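Local coordinates for protein cytochrome P450 (Novosphingobium aromaticivorans, PDB 3OFT) that is a haem-containing cytochrome P450, CYP101C1, that binds protoporphyrin IX with iron and (2R,5R)-hexane-2,5-diol, at residues A28-L33 with S308-L313. Residues are numbered along the deposited sequence; the frame is centred on the assembly and turned at random.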
# COMPACT_ATOMS: atom_id res chain seq x y z
N ALA A 28 13.97 9.77 -4.32
CA ALA A 28 14.86 10.91 -4.19
C ALA A 28 14.06 12.15 -3.66
O ALA A 28 14.58 12.91 -2.83
CB ALA A 28 15.50 11.23 -5.54
N ALA A 29 12.84 12.35 -4.15
CA ALA A 29 12.02 13.52 -3.72
C ALA A 29 11.78 13.58 -2.20
O ALA A 29 11.89 14.64 -1.58
CB ALA A 29 10.69 13.58 -4.48
N TRP A 30 11.45 12.44 -1.60
CA TRP A 30 11.27 12.32 -0.15
C TRP A 30 12.58 12.39 0.61
O TRP A 30 12.66 13.03 1.67
CB TRP A 30 10.56 11.00 0.14
CG TRP A 30 9.09 11.20 0.08
CD1 TRP A 30 8.23 10.89 -0.96
CD2 TRP A 30 8.31 11.82 1.09
NE1 TRP A 30 6.94 11.28 -0.62
CE2 TRP A 30 6.96 11.85 0.63
CE3 TRP A 30 8.61 12.35 2.36
CZ2 TRP A 30 5.91 12.36 1.42
CZ3 TRP A 30 7.57 12.89 3.12
CH2 TRP A 30 6.24 12.88 2.66
N LYS A 31 13.61 11.76 0.06
CA LYS A 31 14.91 11.75 0.73
C LYS A 31 15.59 13.12 0.88
O LYS A 31 16.50 13.25 1.70
CB LYS A 31 15.88 10.74 0.07
CG LYS A 31 15.56 9.30 0.51
CD LYS A 31 16.51 8.27 -0.09
CE LYS A 31 17.89 8.34 0.57
NZ LYS A 31 18.56 6.97 0.65
N THR A 32 15.14 14.12 0.12
CA THR A 32 15.61 15.50 0.33
C THR A 32 15.43 15.92 1.79
O THR A 32 16.23 16.72 2.32
CB THR A 32 14.88 16.52 -0.54
OG1 THR A 32 13.48 16.50 -0.22
CG2 THR A 32 15.07 16.20 -2.00
N LEU A 33 14.41 15.37 2.45
CA LEU A 33 14.13 15.73 3.84
C LEU A 33 15.15 15.21 4.85
O LEU A 33 15.21 15.69 5.96
CB LEU A 33 12.71 15.29 4.28
CG LEU A 33 11.50 16.01 3.67
CD1 LEU A 33 10.21 15.41 4.26
CD2 LEU A 33 11.57 17.51 3.97
N SER A 308 6.90 6.01 5.16
CA SER A 308 7.71 4.79 5.38
C SER A 308 9.08 4.84 4.68
O SER A 308 10.03 4.28 5.22
CB SER A 308 6.95 3.52 4.98
OG SER A 308 6.64 3.56 3.60
N VAL A 309 9.17 5.52 3.54
CA VAL A 309 10.43 5.62 2.78
C VAL A 309 11.56 6.23 3.66
O VAL A 309 12.70 5.83 3.53
CB VAL A 309 10.27 6.41 1.44
CG1 VAL A 309 9.92 7.88 1.71
CG2 VAL A 309 11.56 6.29 0.53
N LEU A 310 11.22 7.12 4.59
CA LEU A 310 12.24 7.80 5.39
C LEU A 310 12.66 6.98 6.61
O LEU A 310 13.57 7.36 7.34
CB LEU A 310 11.70 9.19 5.77
CG LEU A 310 12.16 10.36 4.91
CD1 LEU A 310 12.91 10.07 3.53
CD2 LEU A 310 11.34 11.63 4.95
N HIS A 311 12.02 5.84 6.86
CA HIS A 311 12.66 4.81 7.71
C HIS A 311 13.51 3.86 6.86
O HIS A 311 14.75 3.77 7.07
CB HIS A 311 11.62 4.01 8.53
CG HIS A 311 12.21 2.96 9.42
ND1 HIS A 311 13.24 3.21 10.30
CD2 HIS A 311 11.89 1.66 9.58
CE1 HIS A 311 13.55 2.09 10.94
NE2 HIS A 311 12.73 1.15 10.54
N ASN A 312 12.86 3.14 5.94
CA ASN A 312 13.57 2.13 5.13
C ASN A 312 14.81 2.62 4.41
O ASN A 312 15.81 1.90 4.36
CB ASN A 312 12.69 1.50 4.08
CG ASN A 312 11.58 0.67 4.69
OD1 ASN A 312 11.14 0.91 5.82
ND2 ASN A 312 11.13 -0.33 3.93
N LEU A 313 14.76 3.82 3.85
CA LEU A 313 15.87 4.27 3.03
C LEU A 313 16.78 5.31 3.70
O LEU A 313 17.56 5.99 3.01
CB LEU A 313 15.35 4.79 1.67
CG LEU A 313 14.56 3.75 0.84
CD1 LEU A 313 14.30 4.35 -0.53
CD2 LEU A 313 15.33 2.38 0.68
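Lys31 and Leu310 bring the two backbones closest, 6.7 Å between their CA atoms, where helix 26-31 and the 3-10 turn after it pass the short helix 309-312. In the cytochrome P450 fold this joins an N-terminal helix to the helical turn that follows strand 303-307 of the mixed sheet, on the sheet side of the molecule; the side chain of Val309 is still about 11 Å from the haem. Leu310 is central to the apolar packing. Its CD1 lies 3.5 Å from the backbone O of Trp30 and also packs against CA of Lys31, while CD2 approaches the indole near the ring plane, at the CE3 edge, 3.8 Å away. The same CD2 touches CB of Leu33 at 4.0 Å, so the two methyls of one leucine reach Trp30, Lys31 and Leu33. Val309 fills in beside it: CG1, set between its own backbone N and carbonyl carbon (chi1 66°), meets CB of Trp30 at 3.6 Å and comes obliquely to the indole. Tyr305 and Pro307 of strand 303-307 also touch Trp30, and Phe27 of helix 26-31 touches Val309 and Leu313. Lys31 adds the polar part of the contact. Its chain runs extended through chi2, then bends at chi3 (73°) and again at chi4, carrying its aliphatic CD past CB of Leu313 and delivering the ammonium to the end of the short helix. There Leu313 is the first residue to leave helical geometry, and its carbonyl accepts a hydrogen bond from the lysine ammonium. Glu322 forms a salt bridge with the same ammonium, which is thus shared between a carboxylate and a main-chain acceptor. The bond from Lys31 NZ to Leu313 O is 2.7 Å long, with the donor in the carbonyl plane and a C=O...N angle of 154°.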